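Local coordinates for uncharacterized protein (Bacteroides ovatus, PDB 4FXT), which is of unknown function but probably folds as a transthyretin-like domain followed by an E-set-like, immunoglobulin-type beta domain, at residues 28-33 against 64-69; 132-137 against 163-168; 177-182 against 197-202. One frame throughout, in Å; residues are numbered along the deposited sequence.

Contact 1: residues 28-33 against 64-69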
loop_
_atom_site.group_PDB
_atom_site.type_symbol
_atom_site.label_atom_id
_atom_site.label_comp_id
_atom_site.label_asym_id
_atom_site.label_seq_id
_atom_site.Cartn_x
_atom_site.Cartn_y
_atom_site.Cartn_z
ATOM N N SER A 28 1.385 8.552 -0.282
ATOM C CA SER A 28 1.666 8.478 1.141
ATOM C C SER A 28 3.087 8.882 1.466
ATOM O O SER A 28 4.020 8.683 0.670
ATOM C CB SER A 28 1.412 7.057 1.621
ATOM O OG SER A 28 0.076 6.731 1.282
ATOM N N GLU A 29 3.227 9.475 2.664
ATOM C CA GLU A 29 4.465 10.025 3.202
ATOM C C GLU A 29 4.593 9.871 4.700
ATOM O O GLU A 29 3.633 9.519 5.395
ATOM C CB GLU A 29 4.520 11.533 2.899
ATOM C CG GLU A 29 4.505 11.928 1.438
ATOM C CD GLU A 29 4.269 13.395 1.134
ATOM O OE1 GLU A 29 4.463 14.265 2.020
ATOM O OE2 GLU A 29 3.891 13.667 -0.029
ATOM N N PHE A 30 5.799 10.196 5.182
ATOM C CA PHE A 30 6.196 10.406 6.569
ATOM C C PHE A 30 6.912 11.759 6.615
ATOM O O PHE A 30 7.408 12.224 5.587
ATOM C CB PHE A 30 7.045 9.271 7.179
ATOM C CG PHE A 30 6.470 7.881 7.179
ATOM C CD1 PHE A 30 5.244 7.617 7.783
ATOM C CD2 PHE A 30 7.234 6.804 6.765
ATOM C CE1 PHE A 30 4.723 6.310 7.807
ATOM C CE2 PHE A 30 6.736 5.496 6.826
ATOM C CZ PHE A 30 5.476 5.257 7.323
ATOM N N ALA A 31 6.933 12.413 7.765
ATOM C CA ALA A 31 7.652 13.670 7.908
ATOM C C ALA A 31 8.744 13.486 8.924
ATOM O O ALA A 31 8.531 12.879 9.986
ATOM C CB ALA A 31 6.720 14.805 8.298
ATOM N N LEU A 32 9.929 13.984 8.575
ATOM C CA LEU A 32 11.122 13.828 9.375
ATOM C C LEU A 32 11.545 15.206 9.946
ATOM O O LEU A 32 11.635 16.198 9.228
ATOM C CB LEU A 32 12.172 13.199 8.453
ATOM C CG LEU A 32 13.078 12.134 9.031
ATOM C CD1 LEU A 32 12.343 11.187 9.956
ATOM C CD2 LEU A 32 13.753 11.364 7.925
ATOM N N PHE A 33 11.678 15.265 11.260
ATOM C CA PHE A 33 12.028 16.480 11.971
ATOM C C PHE A 33 13.273 16.340 12.788
ATOM O O PHE A 33 13.619 15.240 13.221
ATOM C CB PHE A 33 10.898 16.886 12.924
ATOM C CG PHE A 33 9.599 17.306 12.302
ATOM C CD1 PHE A 33 8.645 16.361 11.947
ATOM C CD2 PHE A 33 9.288 18.648 12.150
ATOM C CE1 PHE A 33 7.419 16.752 11.390
ATOM C CE2 PHE A 33 8.054 19.041 11.620
ATOM C CZ PHE A 33 7.127 18.089 11.238
ATOM N N LEU A 64 10.285 11.066 13.566
ATOM C CA LEU A 64 9.398 10.749 12.440
ATOM C C LEU A 64 7.960 10.690 12.898
ATOM O O LEU A 64 7.663 10.081 13.932
ATOM C CB LEU A 64 9.791 9.407 11.762
ATOM C CG LEU A 64 9.006 8.963 10.508
ATOM C CD1 LEU A 64 9.821 8.169 9.627
ATOM C CD2 LEU A 64 7.749 8.207 10.873
ATOM N N VAL A 65 7.053 11.277 12.088
ATOM C CA VAL A 65 5.618 11.275 12.365
ATOM C C VAL A 65 4.849 10.825 11.158
ATOM O O VAL A 65 5.252 11.077 10.020
ATOM C CB VAL A 65 5.062 12.638 12.845
ATOM C CG1 VAL A 65 5.485 12.942 14.272
ATOM C CG2 VAL A 65 5.419 13.783 11.889
ATOM N N ARG A 66 3.725 10.163 11.418
ATOM C CA ARG A 66 2.798 9.694 10.390
ATOM C C ARG A 66 1.831 10.820 10.116
ATOM O O ARG A 66 1.306 11.429 11.048
ATOM C CB ARG A 66 2.083 8.395 10.826
ATOM C CG ARG A 66 2.989 7.238 11.241
ATOM C CD ARG A 66 2.168 6.201 11.972
ATOM N NE ARG A 66 2.963 5.221 12.723
ATOM C CZ ARG A 66 3.436 5.405 13.963
ATOM N NH1 ARG A 66 3.328 6.591 14.560
ATOM N NH2 ARG A 66 4.114 4.439 14.570
HETATM N N MSE A 67 1.619 11.133 8.851
HETATM C CA MSE A 67 0.715 12.212 8.429
HETATM C C MSE A 67 0.282 11.990 6.956
HETATM O O MSE A 67 0.500 10.900 6.375
HETATM C CB MSE A 67 1.376 13.607 8.623
HETATM C CG MSE A 67 2.863 13.648 8.244
HETATM SE SE MSE A 67 3.347 13.161 6.395
HETATM C CE MSE A 67 2.612 14.807 5.463
ATOM N N GLY A 68 -0.313 13.038 6.390
ATOM C CA GLY A 68 -0.770 13.061 5.016
ATOM C C GLY A 68 -2.057 12.295 4.820
ATOM O O GLY A 68 -2.906 12.283 5.710
ATOM N N ASN A 69 -2.215 11.647 3.644
ATOM C CA ASN A 69 -3.440 10.953 3.283
ATOM C C ASN A 69 -3.275 9.443 3.322
ATOM O O ASN A 69 -4.205 8.729 2.911
ATOM C CB ASN A 69 -3.866 11.387 1.897
ATOM C CG ASN A 69 -4.172 12.854 1.801
ATOM O OD1 ASN A 69 -5.011 13.419 2.520
ATOM N ND2 ASN A 69 -3.540 13.481 0.847
#

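Contact 2: residues 132-137 against 163-168. With EDO (1,2-ethanediol), chain O.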
loop_
_atom_site.group_PDB
_atom_site.type_symbol
_atom_site.label_atom_id
_atom_site.label_comp_id
_atom_site.label_asym_id
_atom_site.label_seq_id
_atom_site.Cartn_x
_atom_site.Cartn_y
_atom_site.Cartn_z
ATOM N N ILE A 132 -10.642 -4.581 -7.353
ATOM C CA ILE A 132 -9.643 -5.382 -8.055
ATOM C C ILE A 132 -9.203 -4.540 -9.238
ATOM O O ILE A 132 -10.055 -4.027 -9.961
ATOM C CB ILE A 132 -10.069 -6.824 -8.465
ATOM C CG1 ILE A 132 -10.555 -7.675 -7.277
ATOM C CG2 ILE A 132 -8.956 -7.556 -9.226
ATOM C CD1 ILE A 132 -11.921 -7.667 -7.175
ATOM N N TYR A 133 -7.884 -4.355 -9.411
ATOM C CA TYR A 133 -7.345 -3.518 -10.482
ATOM C C TYR A 133 -6.379 -4.314 -11.354
ATOM O O TYR A 133 -5.642 -5.160 -10.842
ATOM C CB TYR A 133 -6.651 -2.301 -9.866
ATOM C CG TYR A 133 -7.566 -1.540 -8.923
ATOM C CD1 TYR A 133 -8.546 -0.682 -9.414
ATOM C CD2 TYR A 133 -7.467 -1.692 -7.543
ATOM C CE1 TYR A 133 -9.436 -0.032 -8.560
ATOM C CE2 TYR A 133 -8.327 -1.023 -6.679
ATOM C CZ TYR A 133 -9.316 -0.196 -7.193
ATOM O OH TYR A 133 -10.221 0.435 -6.373
ATOM N N LEU A 134 -6.441 -4.082 -12.675
ATOM C CA LEU A 134 -5.525 -4.641 -13.681
ATOM C C LEU A 134 -4.844 -3.504 -14.392
ATOM O O LEU A 134 -5.533 -2.570 -14.804
ATOM C CB LEU A 134 -6.210 -5.580 -14.706
ATOM C CG LEU A 134 -7.051 -6.798 -14.196
ATOM C CD1 LEU A 134 -7.704 -7.503 -15.341
ATOM C CD2 LEU A 134 -6.223 -7.779 -13.373
ATOM N N GLY A 135 -3.512 -3.554 -14.494
ATOM C CA GLY A 135 -2.706 -2.518 -15.137
ATOM C C GLY A 135 -1.634 -3.050 -16.066
ATOM O O GLY A 135 -1.278 -4.232 -15.992
ATOM N N THR A 136 -1.111 -2.180 -16.956
ATOM C CA THR A 136 -0.072 -2.604 -17.905
ATOM C C THR A 136 1.297 -2.639 -17.179
ATOM O O THR A 136 2.126 -3.516 -17.458
ATOM C CB THR A 136 -0.019 -1.708 -19.170
ATOM O OG1 THR A 136 0.287 -0.383 -18.798
ATOM C CG2 THR A 136 -1.318 -1.663 -19.940
ATOM N N GLY A 137 1.489 -1.698 -16.241
ATOM C CA GLY A 137 2.717 -1.527 -15.481
ATOM C C GLY A 137 2.664 -1.882 -14.011
ATOM O O GLY A 137 1.597 -1.928 -13.417
ATOM N N ALA A 163 -12.987 -13.307 -6.370
ATOM C CA ALA A 163 -13.622 -12.403 -7.317
ATOM C C ALA A 163 -12.932 -12.522 -8.685
ATOM O O ALA A 163 -11.719 -12.751 -8.748
ATOM C CB ALA A 163 -13.584 -10.978 -6.803
ATOM N N GLU A 164 -13.712 -12.424 -9.773
ATOM C CA GLU A 164 -13.165 -12.538 -11.109
ATOM C C GLU A 164 -13.400 -11.268 -11.893
ATOM O O GLU A 164 -14.557 -10.864 -12.062
ATOM C CB GLU A 164 -13.772 -13.724 -11.844
ATOM C CG GLU A 164 -13.438 -15.063 -11.239
ATOM C CD GLU A 164 -14.045 -16.237 -11.969
ATOM O OE1 GLU A 164 -15.257 -16.185 -12.288
ATOM O OE2 GLU A 164 -13.322 -17.243 -12.157
ATOM N N ILE A 165 -12.291 -10.651 -12.383
ATOM C CA ILE A 165 -12.269 -9.435 -13.196
ATOM C C ILE A 165 -11.917 -9.841 -14.624
ATOM O O ILE A 165 -10.998 -10.633 -14.839
ATOM C CB ILE A 165 -11.295 -8.366 -12.613
ATOM C CG1 ILE A 165 -11.366 -7.033 -13.406
ATOM C CG2 ILE A 165 -9.859 -8.905 -12.479
ATOM C CD1 ILE A 165 -10.708 -5.875 -12.783
ATOM N N GLU A 166 -12.664 -9.313 -15.595
ATOM C CA GLU A 166 -12.455 -9.592 -17.004
ATOM C C GLU A 166 -11.218 -8.815 -17.550
ATOM O O GLU A 166 -11.054 -7.623 -17.287
ATOM C CB GLU A 166 -13.712 -9.233 -17.789
ATOM C CG GLU A 166 -13.653 -9.683 -19.235
ATOM C CD GLU A 166 -14.968 -9.602 -19.984
ATOM O OE1 GLU A 166 -15.933 -10.293 -19.580
ATOM O OE2 GLU A 166 -14.982 -8.969 -21.060
ATOM N N ILE A 167 -10.365 -9.516 -18.326
ATOM C CA ILE A 167 -9.170 -8.952 -18.938
ATOM C C ILE A 167 -9.623 -7.978 -20.042
ATOM O O ILE A 167 -10.367 -8.393 -20.943
ATOM C CB ILE A 167 -8.223 -10.066 -19.468
ATOM C CG1 ILE A 167 -7.869 -11.075 -18.383
ATOM C CG2 ILE A 167 -6.970 -9.459 -20.078
ATOM C CD1 ILE A 167 -7.129 -12.329 -18.843
ATOM N N PRO A 168 -9.238 -6.685 -19.968
ATOM C CA PRO A 168 -9.695 -5.725 -20.986
ATOM C C PRO A 168 -9.021 -5.961 -22.357
ATOM O O PRO A 168 -7.981 -6.622 -22.442
ATOM C CB PRO A 168 -9.301 -4.363 -20.391
ATOM C CG PRO A 168 -8.155 -4.654 -19.503
ATOM C CD PRO A 168 -8.408 -6.026 -18.938
HETATM C C1 EDO O . -1.359 0.987 -14.845
HETATM O O1 EDO O . 0.027 0.733 -15.126
HETATM C C2 EDO O . -2.206 1.405 -16.094
HETATM O O2 EDO O . -2.399 0.340 -17.020
#

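Contact 3: residues 177-182 against 197-202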
loop_
_atom_site.group_PDB
_atom_site.type_symbol
_atom_site.label_atom_id
_atom_site.label_comp_id
_atom_site.label_asym_id
_atom_site.label_seq_id
_atom_site.Cartn_x
_atom_site.Cartn_y
_atom_site.Cartn_z
ATOM N N LEU A 177 0.330 -9.020 -17.141
ATOM C CA LEU A 177 -0.249 -7.806 -16.570
ATOM C C LEU A 177 0.018 -7.765 -15.063
ATOM O O LEU A 177 0.455 -8.746 -14.465
ATOM C CB LEU A 177 -1.761 -7.656 -16.857
ATOM C CG LEU A 177 -2.741 -8.805 -16.424
ATOM C CD1 LEU A 177 -2.876 -8.963 -14.889
ATOM C CD2 LEU A 177 -4.111 -8.568 -16.985
ATOM N N TYR A 178 -0.300 -6.640 -14.449
ATOM C CA TYR A 178 -0.156 -6.485 -13.014
ATOM C C TYR A 178 -1.537 -6.384 -12.424
ATOM O O TYR A 178 -2.413 -5.724 -12.998
ATOM C CB TYR A 178 0.723 -5.284 -12.670
ATOM C CG TYR A 178 2.152 -5.470 -13.142
ATOM C CD1 TYR A 178 2.537 -5.099 -14.433
ATOM C CD2 TYR A 178 3.119 -6.018 -12.303
ATOM C CE1 TYR A 178 3.854 -5.254 -14.866
ATOM C CE2 TYR A 178 4.436 -6.179 -12.723
ATOM C CZ TYR A 178 4.796 -5.811 -14.012
ATOM O OH TYR A 178 6.080 -6.031 -14.442
ATOM N N ALA A 179 -1.764 -7.133 -11.336
ATOM C CA ALA A 179 -3.050 -7.204 -10.659
ATOM C C ALA A 179 -2.900 -6.794 -9.237
ATOM O O ALA A 179 -1.830 -7.004 -8.654
ATOM C CB ALA A 179 -3.613 -8.603 -10.750
ATOM N N ARG A 180 -3.957 -6.201 -8.664
ATOM C CA ARG A 180 -3.885 -5.693 -7.296
ATOM C C ARG A 180 -5.272 -5.538 -6.660
ATOM O O ARG A 180 -6.242 -5.243 -7.356
ATOM C CB ARG A 180 -3.184 -4.320 -7.341
ATOM C CG ARG A 180 -2.379 -4.004 -6.125
ATOM C CD ARG A 180 -1.654 -2.707 -6.314
ATOM N NE ARG A 180 -0.836 -2.408 -5.144
ATOM C CZ ARG A 180 -0.355 -1.208 -4.854
ATOM N NH1 ARG A 180 -0.651 -0.166 -5.620
ATOM N NH2 ARG A 180 0.371 -1.026 -3.758
ATOM N N VAL A 181 -5.346 -5.686 -5.338
ATOM C CA VAL A 181 -6.591 -5.573 -4.569
ATOM C C VAL A 181 -6.456 -4.374 -3.637
ATOM O O VAL A 181 -5.423 -4.245 -2.979
ATOM C CB VAL A 181 -6.944 -6.883 -3.791
ATOM C CG1 VAL A 181 -8.263 -6.754 -3.061
ATOM C CG2 VAL A 181 -6.969 -8.098 -4.701
ATOM N N GLY A 182 -7.483 -3.512 -3.598
ATOM C CA GLY A 182 -7.503 -2.317 -2.761
ATOM C C GLY A 182 -8.731 -2.235 -1.897
ATOM O O GLY A 182 -9.811 -2.560 -2.361
ATOM N N ILE A 197 1.065 -7.648 -8.241
ATOM C CA ILE A 197 1.523 -8.973 -8.636
ATOM C C ILE A 197 1.398 -9.175 -10.138
ATOM O O ILE A 197 0.320 -8.994 -10.717
ATOM C CB ILE A 197 0.685 -10.043 -7.866
ATOM C CG1 ILE A 197 0.865 -9.847 -6.337
ATOM C CG2 ILE A 197 1.053 -11.476 -8.321
ATOM C CD1 ILE A 197 0.048 -10.723 -5.507
ATOM N N LYS A 198 2.517 -9.612 -10.744
ATOM C CA LYS A 198 2.563 -9.950 -12.163
ATOM C C LYS A 198 1.782 -11.235 -12.416
ATOM O O LYS A 198 1.916 -12.211 -11.656
ATOM C CB LYS A 198 3.997 -10.096 -12.660
ATOM C CG LYS A 198 4.040 -10.211 -14.176
ATOM C CD LYS A 198 5.284 -10.860 -14.767
ATOM C CE LYS A 198 6.574 -10.124 -14.656
ATOM N NZ LYS A 198 7.581 -10.831 -15.505
ATOM N N VAL A 199 0.948 -11.224 -13.464
ATOM C CA VAL A 199 0.108 -12.357 -13.855
ATOM C C VAL A 199 0.392 -12.677 -15.306
ATOM O O VAL A 199 0.127 -11.834 -16.168
ATOM C CB VAL A 199 -1.398 -12.078 -13.618
ATOM C CG1 VAL A 199 -2.254 -13.288 -13.970
ATOM C CG2 VAL A 199 -1.667 -11.629 -12.199
ATOM N N ALA A 200 0.906 -13.876 -15.579
ATOM C CA ALA A 200 1.193 -14.311 -16.939
ATOM C C ALA A 200 -0.085 -14.488 -17.729
ATOM O O ALA A 200 -1.056 -15.006 -17.198
ATOM C CB ALA A 200 1.970 -15.620 -16.914
ATOM N N LEU A 201 -0.098 -14.042 -18.990
ATOM C CA LEU A 201 -1.274 -14.179 -19.866
ATOM C C LEU A 201 -0.944 -15.148 -21.002
ATOM O O LEU A 201 -1.839 -15.712 -21.635
ATOM C CB LEU A 201 -1.721 -12.809 -20.408
ATOM C CG LEU A 201 -2.050 -11.734 -19.363
ATOM C CD1 LEU A 201 -2.393 -10.450 -20.024
ATOM C CD2 LEU A 201 -3.176 -12.148 -18.440
ATOM N N LYS A 202 0.353 -15.351 -21.227
ATOM C CA LYS A 202 0.911 -16.239 -22.238
ATOM C C LYS A 202 1.883 -17.231 -21.580
ATOM O O LYS A 202 2.747 -16.788 -20.783
ATOM C CB LYS A 202 1.618 -15.427 -23.354
ATOM C CG LYS A 202 0.697 -14.528 -24.196
ATOM C CD LYS A 202 1.494 -13.804 -25.297
ATOM C CE LYS A 202 0.620 -12.995 -26.228
ATOM N NZ LYS A 202 1.416 -12.284 -27.278
ATOM O OXT LYS A 202 1.748 -18.451 -21.828
#

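Contact 1: residues 28-33 against 64-69
A31 and V65 clasp strands 28-33 and 60-68 as an antiparallel hydrogen-bonded pair, the central seam of a four-stranded sheet in the N-terminal domain, probably transthyretin-like. Both bonds are nearly straight: A31 N donates to V65 O (3.1 Å), and V65 N donates back to A31 O at 3.0 Å. A31 O also draws a CA-H contact from L64.

On the face bearing F30, L32, L64 and the stem of R66, the contacts across the strands are apolar. The ring of F30 lies obliquely to L64, whose CD1 comes 3.9 Å from F30 CB while CD2 reaches the root of the ring. Farther out, F30 CE1 rests on the aliphatic CG of R66 (4.0 Å), beyond which the guanidinium leaves for D78, in a salt bridge, and the carbonyl of P93. I92 of strand 88-93 packs on both F30 and L64, so a serine in place of F30 would probably open a gap between L64 and the R66 stem and leave I92 poorly covered.

On the other face selenomethionine M67 folds back: chi1 of 40° sets CG against A31 CB, the bend at chi2 (59°) then brings SE to E29 O and F30 C, and CE turns to E29 OE1. Farther along, V65 CG2 meets the edge of the F33 ring, 3.6 Å from CE1.

Contact 2: residues 132-137 against 163-168
I165 inserts its side chain between I132 and L134, its CG2 methyl touching both side chains and its CD1 lying against L134 CG. CG2 is 3.6 Å from I132 CG2, the two isoleucines sliding past each other, and 3.8 Å from L134 CD1, meeting the leucine tip to tip. CG1 lies anti to the backbone N (chi1 -175°) and the branch stays extended beyond it (chi2 168°), which brings CD1 within 3.4 Å of I132 O. At one end of the patch I132 CD1 abuts A163 CB (3.7 Å); at the other, L134 CD1 touches P168 CD at 4.0 Å. No hydrogen bond crosses the contact: strand axes 8.3 Å apart mark packing between sheets, not pairing within one.

Beyond the strand end, T136 N, G137 N, L139 O and E146 OE1 hold a 1,2-ethanediol, probably from the crystallisation liquor, with T136 N to O2 at 2.8 Å.

The two strands belong to facing sheets of a beta sandwich in the C-terminal domain, probably E-set-like. Strand 127-135 lies between 147-150 and 176-185, whose L149, L177 and A179 add to the apolar layer, while strand 160-166 edges the opposing sheet beside 111-120, which contributes I112 and F116.

Contact 3: residues 177-182 against 197-202
L177 and V199 form one of two hydrogen-bonded pairs between 177-182 and 197-202, in the antiparallel beta hairpin of strands 176-185 and 192-200, at the edge of a four-stranded sheet in the C-terminal domain. V199 N donates to L177 O at 2.7 Å, close to the line of the carbonyl bond. The return bond, L177 N to V199 O, comes in tilted 23° from the carbonyl plane. A179 and I197 repeat the exchange two residues along, and between these pairs the CA-H groups of K198 and Y178 lean on L177 O and I197 O.

The side chain of L177 can be followed outward. From CB, CG is set between the backbone N and the carbonyl carbon (chi1 56°), a turn that places the branch point 3.9 Å from L201 CD2, just past the end of strand 192-200. CD1 then lies beside V199, 3.7 Å from its CB and slightly farther from CG2. CD2 instead contacts both end methyls of L201, each 4.0 Å away, and the two leucines cross at about a right angle. L201 thereby extends the apolar face past the last strand residue. On the same face A179 CB touches V199 CG2 at 3.9 Å, and F105 of strand 98-108 packs against A179, I197 and V199 from the facing sheet; I112 likewise reaches V199 and L201.

The outer face is more polar. Y178 and K198 sit there as a non-hydrogen-bonded pair, the lysine stem crossing the Y178 side chain at a slant and its amine making a cation-pi contact with Y176. Near the stem's base, K198 CB stands 3.9 Å from Y178 CE2.

Contacts 1 and 3 both join neighbouring antiparallel strands through backbone hydrogen bonds, but in different domains, their centres about 30 Å apart on opposite sides of the chain's centre. Contact 2 works across a sandwich and rests mainly on aliphatic side chains, with no hydrogen bond across it. One of its strands, 127-135, shares a sheet with contact 3 as neighbour of 176-185, with probable hydrogen bonds from Y133 N to R180 O and G135 N to Y178 O; the centres of contacts 2 and 3 lie about 7 Å apart. All three are only partly buried. Contact 1 sets a buried aromatic-aliphatic face against a more exposed one, and contact 3 shows an apolar inner face and a lysine-bearing surface.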